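Local coordinates for protein gamma-glutamyl-gamma-aminobutyraldehyde dehydrogenase (Burkholderia cenocepacia, PDB 4LIH) that probably oxidises gamma-glutamyl-gamma-aminobutyraldehyde and related aldehydes to the corresponding carboxylic acids, using NAD(P)+ as the electron acceptor, at residues 111-114 with 118-121; 104-109 with 127-132; 25-30 with 207-212; 121-126 with 301-306. All coordinates share one frame; numbering follows the deposited sequence.

Interaction 1: 111-114 with 118-121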
loop_
_atom_site.group_PDB
_atom_site.type_symbol
_atom_site.label_atom_id
_atom_site.label_comp_id
_atom_site.label_asym_id
_atom_site.label_seq_id
_atom_site.Cartn_x
_atom_site.Cartn_y
_atom_site.Cartn_z
ATOM N N LEU A 111 -4.999 -7.781 -38.936
ATOM C CA LEU A 111 -4.566 -8.316 -40.249
ATOM C C LEU A 111 -3.080 -8.044 -40.515
ATOM O O LEU A 111 -2.370 -8.900 -41.017
ATOM C CB LEU A 111 -5.482 -7.801 -41.374
ATOM C CG LEU A 111 -5.088 -8.177 -42.829
ATOM C CD1 LEU A 111 -5.222 -9.679 -43.086
ATOM C CD2 LEU A 111 -5.957 -7.390 -43.792
ATOM N N LEU A 112 -2.592 -6.856 -40.161
ATOM C CA LEU A 112 -1.175 -6.557 -40.251
ATOM C C LEU A 112 -0.334 -7.544 -39.445
ATOM O O LEU A 112 0.663 -8.044 -39.971
ATOM C CB LEU A 112 -0.877 -5.138 -39.764
ATOM C CG LEU A 112 -1.350 -4.021 -40.645
ATOM C CD1 LEU A 112 -1.254 -2.712 -39.878
ATOM C CD2 LEU A 112 -0.471 -3.965 -41.900
ATOM N N GLU A 113 -0.753 -7.836 -38.208
ATOM C CA GLU A 113 -0.039 -8.768 -37.323
ATOM C C GLU A 113 0.011 -10.188 -37.870
ATOM O O GLU A 113 1.025 -10.867 -37.721
ATOM C CB GLU A 113 -0.698 -8.813 -35.916
ATOM C CG GLU A 113 0.175 -9.382 -34.779
ATOM C CD GLU A 113 1.118 -8.330 -34.225
ATOM O OE1 GLU A 113 1.630 -7.507 -34.994
ATOM O OE2 GLU A 113 1.296 -8.261 -33.017
ATOM N N THR A 114 -1.111 -10.632 -38.433
ATOM C CA THR A 114 -1.274 -11.984 -39.001
ATOM C C THR A 114 -0.432 -12.096 -40.287
ATOM O O THR A 114 0.267 -13.072 -40.467
ATOM C CB THR A 114 -2.766 -12.294 -39.296
ATOM O OG1 THR A 114 -3.485 -12.518 -38.066
ATOM C CG2 THR A 114 -2.927 -13.494 -40.212
ATOM N N GLY A 118 2.641 -14.315 -39.068
ATOM C CA GLY A 118 2.072 -15.656 -39.348
ATOM C C GLY A 118 1.116 -16.170 -38.292
ATOM O O GLY A 118 0.766 -17.346 -38.277
ATOM N N LYS A 119 0.711 -15.278 -37.400
ATOM C CA LYS A 119 -0.161 -15.579 -36.279
ATOM C C LYS A 119 -1.640 -15.686 -36.659
ATOM O O LYS A 119 -2.162 -14.778 -37.295
ATOM C CB LYS A 119 0.038 -14.469 -35.260
ATOM C CG LYS A 119 1.438 -14.440 -34.649
ATOM C CD LYS A 119 1.684 -13.081 -33.968
ATOM C CE LYS A 119 0.728 -12.793 -32.825
ATOM N NZ LYS A 119 1.161 -13.395 -31.532
ATOM N N PRO A 120 -2.330 -16.780 -36.260
ATOM C CA PRO A 120 -3.723 -16.916 -36.689
ATOM C C PRO A 120 -4.562 -15.618 -36.495
ATOM O O PRO A 120 -4.457 -14.952 -35.450
ATOM C CB PRO A 120 -4.238 -18.052 -35.798
ATOM C CG PRO A 120 -3.032 -18.927 -35.571
ATOM C CD PRO A 120 -1.897 -17.917 -35.426
ATOM N N ILE A 121 -5.430 -15.303 -37.464
ATOM C CA ILE A 121 -6.306 -14.165 -37.391
ATOM C C ILE A 121 -7.339 -14.307 -36.250
ATOM O O ILE A 121 -7.743 -13.308 -35.671
ATOM C CB ILE A 121 -6.982 -13.881 -38.788
ATOM C CG1 ILE A 121 -7.695 -12.515 -38.822
ATOM C CG2 ILE A 121 -7.924 -14.990 -39.180
ATOM C CD1 ILE A 121 -6.752 -11.313 -38.857
#

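Interaction 2: 104-109 with 127-132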
loop_
_atom_site.group_PDB
_atom_site.type_symbol
_atom_site.label_atom_id
_atom_site.label_comp_id
_atom_site.label_asym_id
_atom_site.label_seq_id
_atom_site.Cartn_x
_atom_site.Cartn_y
_atom_site.Cartn_z
ATOM N N GLU A 104 -10.751 0.854 -32.696
ATOM C CA GLU A 104 -11.444 1.259 -33.914
ATOM C C GLU A 104 -10.765 0.654 -35.162
ATOM O O GLU A 104 -11.417 0.305 -36.143
ATOM C CB GLU A 104 -11.440 2.776 -34.060
ATOM C CG GLU A 104 -12.400 3.517 -33.152
ATOM C CD GLU A 104 -12.271 5.006 -33.355
ATOM O OE1 GLU A 104 -12.153 5.402 -34.519
ATOM O OE2 GLU A 104 -12.261 5.759 -32.357
ATOM N N HIS A 105 -9.449 0.555 -35.116
ATOM C CA HIS A 105 -8.671 -0.034 -36.199
ATOM C C HIS A 105 -8.308 -1.497 -35.922
ATOM O O HIS A 105 -7.344 -2.023 -36.476
ATOM C CB HIS A 105 -7.415 0.798 -36.422
ATOM C CG HIS A 105 -7.698 2.180 -36.927
ATOM N ND1 HIS A 105 -7.703 2.483 -38.275
ATOM C CD2 HIS A 105 -8.003 3.332 -36.284
ATOM C CE1 HIS A 105 -7.985 3.764 -38.438
ATOM N NE2 HIS A 105 -8.168 4.304 -37.247
ATOM N N LEU A 106 -9.095 -2.169 -35.094
ATOM C CA LEU A 106 -8.736 -3.528 -34.705
ATOM C C LEU A 106 -8.559 -4.481 -35.897
ATOM O O LEU A 106 -7.631 -5.289 -35.878
ATOM C CB LEU A 106 -9.719 -4.125 -33.700
ATOM C CG LEU A 106 -9.366 -5.577 -33.324
ATOM C CD1 LEU A 106 -9.467 -5.825 -31.833
ATOM C CD2 LEU A 106 -10.231 -6.553 -34.079
ATOM N N ASP A 107 -9.465 -4.440 -36.888
ATOM C CA ASP A 107 -9.360 -5.359 -38.048
ATOM C C ASP A 107 -8.048 -5.146 -38.825
ATOM O O ASP A 107 -7.353 -6.111 -39.115
ATOM C CB ASP A 107 -10.543 -5.232 -39.025
ATOM C CG ASP A 107 -11.836 -5.763 -38.452
ATOM O OD1 ASP A 107 -11.859 -6.387 -37.393
ATOM O OD2 ASP A 107 -12.874 -5.553 -39.087
ATOM N N GLU A 108 -7.722 -3.895 -39.125
ATOM C CA GLU A 108 -6.470 -3.541 -39.802
ATOM C C GLU A 108 -5.237 -4.008 -39.011
ATOM O O GLU A 108 -4.314 -4.612 -39.574
ATOM C CB GLU A 108 -6.370 -2.038 -40.036
ATOM C CG GLU A 108 -5.168 -1.618 -40.847
ATOM C CD GLU A 108 -4.906 -0.137 -40.820
ATOM O OE1 GLU A 108 -5.657 0.612 -40.150
ATOM O OE2 GLU A 108 -3.942 0.283 -41.474
ATOM N N LEU A 109 -5.254 -3.766 -37.707
ATOM C CA LEU A 109 -4.094 -4.083 -36.874
ATOM C C LEU A 109 -3.954 -5.601 -36.743
ATOM O O LEU A 109 -2.862 -6.147 -36.765
ATOM C CB LEU A 109 -4.229 -3.427 -35.501
ATOM C CG LEU A 109 -4.035 -1.926 -35.451
ATOM C CD1 LEU A 109 -4.417 -1.390 -34.078
ATOM C CD2 LEU A 109 -2.598 -1.568 -35.803
ATOM N N VAL A 127 -6.749 -11.817 -28.938
ATOM C CA VAL A 127 -5.715 -11.833 -27.917
ATOM C C VAL A 127 -4.802 -10.638 -28.120
ATOM O O VAL A 127 -4.698 -9.791 -27.240
ATOM C CB VAL A 127 -4.932 -13.163 -27.941
ATOM C CG1 VAL A 127 -3.677 -13.092 -27.069
ATOM C CG2 VAL A 127 -5.840 -14.340 -27.540
ATOM N N ASP A 128 -4.160 -10.532 -29.289
ATOM C CA ASP A 128 -3.053 -9.557 -29.458
ATOM C C ASP A 128 -3.499 -8.076 -29.465
ATOM O O ASP A 128 -3.055 -7.295 -28.645
ATOM C CB ASP A 128 -2.227 -9.907 -30.737
ATOM C CG ASP A 128 -1.707 -11.352 -30.701
ATOM O OD1 ASP A 128 -2.467 -12.306 -30.961
ATOM O OD2 ASP A 128 -0.546 -11.554 -30.344
ATOM N N VAL A 129 -4.380 -7.682 -30.389
ATOM C CA VAL A 129 -4.793 -6.299 -30.461
ATOM C C VAL A 129 -5.649 -5.904 -29.199
ATOM O O VAL A 129 -5.331 -4.962 -28.526
ATOM C CB VAL A 129 -5.482 -5.994 -31.810
ATOM C CG1 VAL A 129 -5.895 -4.518 -31.863
ATOM C CG2 VAL A 129 -4.542 -6.361 -32.998
ATOM N N PRO A 130 -6.663 -6.677 -28.817
ATOM C CA PRO A 130 -7.356 -6.261 -27.585
ATOM C C PRO A 130 -6.453 -6.196 -26.344
ATOM O O PRO A 130 -6.662 -5.315 -25.500
ATOM C CB PRO A 130 -8.444 -7.325 -27.401
ATOM C CG PRO A 130 -8.620 -7.934 -28.730
ATOM C CD PRO A 130 -7.290 -7.871 -29.422
ATOM N N GLY A 131 -5.468 -7.098 -26.263
ATOM C CA GLY A 131 -4.474 -7.137 -25.159
ATOM C C GLY A 131 -3.653 -5.857 -25.149
ATOM O O GLY A 131 -3.406 -5.290 -24.111
ATOM N N ALA A 132 -3.219 -5.400 -26.321
ATOM C CA ALA A 132 -2.449 -4.169 -26.398
ATOM C C ALA A 132 -3.244 -2.979 -25.885
ATOM O O ALA A 132 -2.688 -2.104 -25.161
ATOM C CB ALA A 132 -1.972 -3.897 -27.843
#

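Interaction 3: 25-30 with 207-212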
loop_
_atom_site.group_PDB
_atom_site.type_symbol
_atom_site.label_atom_id
_atom_site.label_comp_id
_atom_site.label_asym_id
_atom_site.label_seq_id
_atom_site.Cartn_x
_atom_site.Cartn_y
_atom_site.Cartn_z
ATOM N N GLU A 25 -3.327 -0.913 -47.760
ATOM C CA GLU A 25 -2.166 -0.036 -47.917
ATOM C C GLU A 25 -1.268 -0.194 -46.679
ATOM O O GLU A 25 -1.706 0.103 -45.576
ATOM C CB GLU A 25 -2.605 1.433 -48.017
ATOM C CG GLU A 25 -3.633 1.733 -49.097
ATOM C CD GLU A 25 -3.033 1.853 -50.486
ATOM O OE1 GLU A 25 -1.909 1.345 -50.730
ATOM O OE2 GLU A 25 -3.707 2.447 -51.373
ATOM N N ILE A 26 -0.030 -0.630 -46.843
ATOM C CA ILE A 26 0.849 -0.894 -45.681
ATOM C C ILE A 26 1.876 0.232 -45.586
ATOM O O ILE A 26 2.624 0.469 -46.539
ATOM C CB ILE A 26 1.611 -2.219 -45.838
ATOM C CG1 ILE A 26 0.647 -3.405 -45.894
ATOM C CG2 ILE A 26 2.605 -2.396 -44.680
ATOM C CD1 ILE A 26 1.287 -4.764 -46.088
ATOM N N GLU A 27 1.939 0.895 -44.433
ATOM C CA GLU A 27 2.949 1.930 -44.180
ATOM C C GLU A 27 4.256 1.285 -43.683
ATOM O O GLU A 27 4.228 0.559 -42.678
ATOM C CB GLU A 27 2.460 2.906 -43.127
ATOM C CG GLU A 27 3.502 3.957 -42.752
ATOM C CD GLU A 27 3.914 4.810 -43.931
ATOM O OE1 GLU A 27 3.073 5.663 -44.331
ATOM O OE2 GLU A 27 5.047 4.618 -44.465
ATOM N N GLY A 28 5.375 1.587 -44.377
ATOM C CA GLY A 28 6.689 1.019 -44.071
ATOM C C GLY A 28 7.712 1.987 -43.504
ATOM O O GLY A 28 8.796 1.572 -43.058
ATOM N N ARG A 29 7.380 3.270 -43.468
ATOM C CA ARG A 29 8.314 4.254 -42.930
ATOM C C ARG A 29 8.444 4.215 -41.392
ATOM O O ARG A 29 7.538 3.800 -40.691
ATOM C CB ARG A 29 7.920 5.649 -43.387
ATOM C CG ARG A 29 8.147 5.855 -44.906
ATOM C CD ARG A 29 7.610 7.183 -45.427
ATOM N NE ARG A 29 6.159 7.217 -45.345
ATOM C CZ ARG A 29 5.387 8.288 -45.550
ATOM N NH1 ARG A 29 5.908 9.456 -45.790
ATOM N NH2 ARG A 29 4.073 8.184 -45.446
ATOM N N ALA A 30 9.616 4.643 -40.904
ATOM C CA ALA A 30 9.838 4.978 -39.505
ATOM C C ALA A 30 8.887 6.064 -39.091
ATOM O O ALA A 30 8.436 6.870 -39.929
ATOM C CB ALA A 30 11.254 5.479 -39.300
ATOM N N THR A 207 2.834 -3.471 -37.135
ATOM C CA THR A 207 1.882 -2.940 -36.143
ATOM C C THR A 207 2.510 -1.834 -35.300
ATOM O O THR A 207 1.821 -0.899 -34.921
ATOM C CB THR A 207 1.192 -4.025 -35.269
ATOM O OG1 THR A 207 2.155 -4.864 -34.598
ATOM C CG2 THR A 207 0.272 -4.858 -36.114
ATOM N N ALA A 208 3.810 -1.941 -35.015
ATOM C CA ALA A 208 4.525 -0.907 -34.287
ATOM C C ALA A 208 4.395 0.416 -35.022
ATOM O O ALA A 208 4.027 1.448 -34.445
ATOM C CB ALA A 208 6.001 -1.268 -34.171
ATOM N N ILE A 209 4.772 0.359 -36.303
ATOM C CA ILE A 209 4.673 1.494 -37.201
ATOM C C ILE A 209 3.255 2.034 -37.201
ATOM O O ILE A 209 3.051 3.232 -37.016
ATOM C CB ILE A 209 5.125 1.124 -38.642
ATOM C CG1 ILE A 209 6.624 0.816 -38.676
ATOM C CG2 ILE A 209 4.792 2.268 -39.594
ATOM C CD1 ILE A 209 7.201 0.391 -40.006
ATOM N N ARG A 210 2.274 1.170 -37.409
ATOM C CA ARG A 210 0.885 1.607 -37.478
ATOM C C ARG A 210 0.425 2.333 -36.211
ATOM O O ARG A 210 -0.176 3.414 -36.311
ATOM C CB ARG A 210 -0.062 0.433 -37.806
ATOM C CG ARG A 210 -1.501 0.829 -38.133
ATOM C CD ARG A 210 -1.518 1.790 -39.323
ATOM N NE ARG A 210 -2.885 2.229 -39.684
ATOM C CZ ARG A 210 -3.413 3.444 -39.506
ATOM N NH1 ARG A 210 -2.726 4.465 -39.019
ATOM N NH2 ARG A 210 -4.669 3.653 -39.854
ATOM N N VAL A 211 0.720 1.783 -35.030
ATOM C CA VAL A 211 0.222 2.365 -33.761
ATOM C C VAL A 211 0.897 3.700 -33.439
ATOM O O VAL A 211 0.355 4.528 -32.676
ATOM C CB VAL A 211 0.300 1.416 -32.535
ATOM C CG1 VAL A 211 -0.527 0.155 -32.759
ATOM C CG2 VAL A 211 1.724 1.064 -32.139
ATOM N N ALA A 212 2.065 3.907 -34.046
ATOM C CA ALA A 212 2.793 5.174 -33.925
ATOM C C ALA A 212 1.989 6.307 -34.540
ATOM O O ALA A 212 1.890 7.374 -33.959
ATOM C CB ALA A 212 4.146 5.082 -34.615
#

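Interaction 4: 121-126 with 301-306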
loop_
_atom_site.group_PDB
_atom_site.type_symbol
_atom_site.label_atom_id
_atom_site.label_comp_id
_atom_site.label_asym_id
_atom_site.label_seq_id
_atom_site.Cartn_x
_atom_site.Cartn_y
_atom_site.Cartn_z
ATOM N N ILE A 121 -5.430 -15.303 -37.464
ATOM C CA ILE A 121 -6.306 -14.165 -37.391
ATOM C C ILE A 121 -7.339 -14.307 -36.250
ATOM O O ILE A 121 -7.743 -13.308 -35.671
ATOM C CB ILE A 121 -6.982 -13.881 -38.788
ATOM C CG1 ILE A 121 -7.695 -12.515 -38.822
ATOM C CG2 ILE A 121 -7.924 -14.990 -39.180
ATOM C CD1 ILE A 121 -6.752 -11.313 -38.857
ATOM N N GLY A 122 -7.710 -15.540 -35.906
ATOM C CA GLY A 122 -8.606 -15.803 -34.784
ATOM C C GLY A 122 -7.911 -15.414 -33.461
ATOM O O GLY A 122 -8.568 -15.072 -32.468
ATOM N N ASP A 123 -6.586 -15.496 -33.434
ATOM C CA ASP A 123 -5.777 -15.085 -32.294
ATOM C C ASP A 123 -5.549 -13.569 -32.223
ATOM O O ASP A 123 -5.719 -12.932 -31.163
ATOM C CB ASP A 123 -4.401 -15.799 -32.350
ATOM C CG ASP A 123 -4.476 -17.353 -32.118
ATOM O OD1 ASP A 123 -5.550 -17.914 -31.783
ATOM O OD2 ASP A 123 -3.397 -18.014 -32.179
ATOM N N THR A 124 -5.115 -12.973 -33.339
ATOM C CA THR A 124 -4.758 -11.537 -33.352
ATOM C C THR A 124 -5.929 -10.599 -33.092
ATOM O O THR A 124 -5.763 -9.543 -32.474
ATOM C CB THR A 124 -4.011 -11.093 -34.624
ATOM O OG1 THR A 124 -4.823 -11.297 -35.797
ATOM C CG2 THR A 124 -2.700 -11.827 -34.729
ATOM N N THR A 125 -7.111 -10.998 -33.560
ATOM C CA THR A 125 -8.322 -10.243 -33.340
ATOM C C THR A 125 -8.857 -10.300 -31.921
ATOM O O THR A 125 -9.625 -9.413 -31.522
ATOM C CB THR A 125 -9.458 -10.674 -34.293
ATOM O OG1 THR A 125 -9.751 -12.061 -34.100
ATOM C CG2 THR A 125 -9.076 -10.414 -35.753
ATOM N N THR A 126 -8.455 -11.320 -31.155
ATOM C CA THR A 126 -9.003 -11.551 -29.852
ATOM C C THR A 126 -8.004 -11.506 -28.685
ATOM O O THR A 126 -8.390 -11.196 -27.570
ATOM C CB THR A 126 -9.727 -12.906 -29.787
ATOM O OG1 THR A 126 -8.782 -13.968 -29.987
ATOM C CG2 THR A 126 -10.799 -12.951 -30.835
ATOM N N ILE A 301 1.636 -25.230 -25.322
ATOM C CA ILE A 301 2.807 -25.461 -26.164
ATOM C C ILE A 301 2.539 -25.258 -27.626
ATOM O O ILE A 301 3.460 -25.091 -28.382
ATOM C CB ILE A 301 3.395 -26.893 -25.905
ATOM C CG1 ILE A 301 4.712 -27.148 -26.665
ATOM C CG2 ILE A 301 2.383 -28.017 -26.233
ATOM C CD1 ILE A 301 5.787 -26.067 -26.421
ATOM N N PHE A 302 1.273 -25.297 -28.050
ATOM C CA PHE A 302 0.965 -25.177 -29.463
ATOM C C PHE A 302 0.333 -23.841 -29.824
ATOM O O PHE A 302 0.406 -23.458 -30.985
ATOM C CB PHE A 302 0.066 -26.356 -29.926
ATOM C CG PHE A 302 0.647 -27.723 -29.640
ATOM C CD1 PHE A 302 1.980 -27.983 -29.807
ATOM C CD2 PHE A 302 -0.170 -28.752 -29.222
ATOM C CE1 PHE A 302 2.514 -29.236 -29.535
ATOM C CE2 PHE A 302 0.352 -29.979 -28.952
ATOM C CZ PHE A 302 1.705 -30.227 -29.125
ATOM N N TYR A 303 -0.258 -23.140 -28.854
ATOM C CA TYR A 303 -0.718 -21.769 -29.041
ATOM C C TYR A 303 0.414 -20.838 -29.551
ATOM O O TYR A 303 1.519 -20.855 -29.047
ATOM C CB TYR A 303 -1.330 -21.164 -27.755
ATOM C CG TYR A 303 -1.845 -19.765 -28.050
ATOM C CD1 TYR A 303 -3.063 -19.603 -28.663
ATOM C CD2 TYR A 303 -1.116 -18.632 -27.749
ATOM C CE1 TYR A 303 -3.557 -18.360 -28.978
ATOM C CE2 TYR A 303 -1.615 -17.366 -28.071
ATOM C CZ TYR A 303 -2.849 -17.282 -28.692
ATOM O OH TYR A 303 -3.445 -16.137 -29.068
ATOM N N ASN A 304 0.110 -20.025 -30.549
ATOM C CA ASN A 304 1.124 -19.199 -31.217
ATOM C C ASN A 304 2.316 -19.984 -31.721
ATOM O O ASN A 304 3.450 -19.542 -31.693
ATOM C CB ASN A 304 1.597 -18.094 -30.277
ATOM C CG ASN A 304 2.007 -16.866 -31.011
ATOM O OD1 ASN A 304 1.260 -16.367 -31.823
ATOM N ND2 ASN A 304 3.209 -16.380 -30.747
ATOM N N MET A 305 2.051 -21.200 -32.161
ATOM C CA MET A 305 3.099 -22.062 -32.695
ATOM C C MET A 305 4.244 -22.409 -31.725
ATOM O O MET A 305 5.360 -22.642 -32.163
ATOM C CB MET A 305 3.697 -21.411 -33.954
ATOM C CG MET A 305 2.687 -21.158 -35.076
ATOM S SD MET A 305 1.442 -19.823 -34.856
ATOM C CE MET A 305 2.370 -18.352 -35.272
ATOM N N GLY A 306 4.013 -22.392 -30.426
ATOM C CA GLY A 306 5.101 -22.682 -29.440
ATOM C C GLY A 306 6.083 -21.541 -29.304
ATOM O O GLY A 306 7.055 -21.648 -28.579
HETATM O O HOH W 1 -1.291 -16.166 -32.408
HETATM O O HOH W 2 -2.116 -20.189 -32.108
#

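Interaction 1: 111-114 with 118-121
With its first torsion at -73°, T114 places OG1 beside its own backbone N and turns it toward the backbone of K119, while I121, with CG1 anti to the backbone N (chi1 -168°), sends CD1 back to the same hydroxyl. The T114 OG1 hydroxyl donates to K119 O over only 2.7 Å, almost straight down the carbonyl bond with a C=O...donor angle of 165°. The CH groups of T114 crowd this oxygen too, its CA standing 3.4 Å from K119 O in a CA-H...O contact. I121 CD1 also lies 3.6 Å from T114 OG1 and 3.9 Å from L111 N, an apolar methyl packed against the hydroxyl. The hydroxyl of T124 is a further partner of T114 OG1.

E113 and K119 run alongside each other, pointing the same way, with E113 CG 4.0 Å from K119 CE. Their charged ends do not pair: E113 is engaged by T207 OG1 and I179 N, whereas K119 NZ goes to N176 O, D128 and N304. The backbone is closed by G118 N bonding to T114 O at 3.0 Å, the donor lying above the carbonyl plane. A short helix-to-helix connection results, in which helix 106-117 gives way to G118, whose phi is positive, and P120, at the N-cap position, precedes helix 121-142.

Interaction 2: 104-109 with 127-132
V129 faces the other helix with both of its methyls, and each meets a different leucine. Its CG1, anti to the backbone N (chi1 -179°), reaches L106, whereas CG2 rests against L109, so one branched side chain fits between L106 and L109, three positions apart on the same face of the opposing helix. L106 and V129 cross obliquely: L106 CD1 comes to 3.8 Å from V129 CG1, and the leucine's CG follows close behind. The same L106 CD1 also touches the pyrrolidine ring of P130, 3.8 Å from P130 CD, the two side chains being set nearly at right angles. One leucine methyl is therefore held by the valine and the neighbouring proline together.

L109 meets V129 in another orientation. The leucine approaches with the root of its side chain, CB lying 3.9 Å from V129 CG2, and the two side chains are again almost perpendicular. No hydrogen bond joins the two segments, which meet through apolar side chains. The proline adds a backbone feature, because P130 has no N-H to bond to the preceding turn and helix 121-142 is kinked there; the chain recovers with G131 N bonding to V127 O at 3.0 Å.

Within the fold the contact joins the first turn of helix 106-117 to the middle of helix 121-142. Beyond it, L109 also packs on V211 of helix 206-218, A132 lies against I179 and A183 of helix 178-191, and D107 meets W17 and K20 of helix 14-23.

Interaction 3: 25-30 with 207-212
E27 OE2 is gripped twice by one residue, R29: the backbone R29 N donates to it at 2.9 Å through the anti lone pair, and R29 NE at 3.0 Å from the syn side, 35° out of the carboxylate plane. The guanidinium completes a side-on, two-nitrogen salt bridge with R29 NH2 on E27 OE1, also 2.9 Å, the oxygen lying in the guanidinium plane. This pairing fixes the carboxylate and gathers the chain on both sides of G28.

The rest of the glutamate serves the other segment. Because its CG is anti to the backbone N (chi1 176°), E27 CG lies 3.8 Å from I209 CG2, the two side chains crossing at about a right angle. I209 points toward the loop and packs against backbone carbonyls: R29 O is 3.3 Å from its CG2, and G28 O is 3.6 Å from its CD1. No hydrogen bond joins the segments, so this is an aliphatic knob seated on loop backbone.

The segment 25-30 thus packs on helix 206-218, where I209 also touches V227. That helix links parallel neighbours 195-199 and 225-227 in a beta-alpha-beta unit, as in the Rossmann-like cofactor domain of aldehyde dehydrogenases.

Interaction 4: 121-126 with 301-306
A carboxylate meets a tyrosine ring, with water filling in beside them, where the first turns of helix 121-142 approach the turn that follows helix 290-302. D123 and Y303 reach for each other from opposite directions. Y303 has CG anti to its own N (chi1 -177°), which carries the ring out to the aspartate; D123 OD2 is 3.2 Å from Y303 CE1, and the phenol oxygen Y303 OH lies 3.4 Å from D123 CB. Carboxylate and ring planes are 38° apart, and the oxygen comes to the ring obliquely. No direct hydrogen bond links the two residues.

Water makes the polar connection. One molecule donates both to D123 OD2, at 2.8 Å, and to N304 OD1, at 2.6 Å; a second sits by the same carboxylate oxygen and accepts from N304 N at 2.7 Å. The asparagine is itself tied down, since its ND2 bonds to E307 O and N176 O, and its OD1 is also met by K119 NZ. On the helix side, T125 OG1 folds back to I121 O in the carbonyl plane, at 2.8 Å.

The side chain of Y303 is also about 4 Å from a bound MES molecule, probably from the crystallisation liquor. Chemically, the aspartate meets the turn through bridging water and van der Waals contact with the ring, which suggests that the carboxylate is stabilised largely by water, with no hydrogen bond to the phenol.

Interactions 1, 2 and 4 lie close together, with the centres of interactions 1 and 4 about 9 Å apart and those of 1 and 2 about 10 Å. K119 NZ connects them, 2.8 Å from D128 OD2 and 3.0 Å from N304 OD1, while I121 belongs to both 1 and 4. Interaction 3 joins from the side of helix 206-218: E113 OE1 is 2.7 Å from T207 OG1, and E108 OE2 forms a 2.8 Å salt bridge with R210 NE. It stays apart from interaction 4, their centres about 22 Å apart. All four lie away from E274, the predicted active-site residue; bound MES approaches interaction 4.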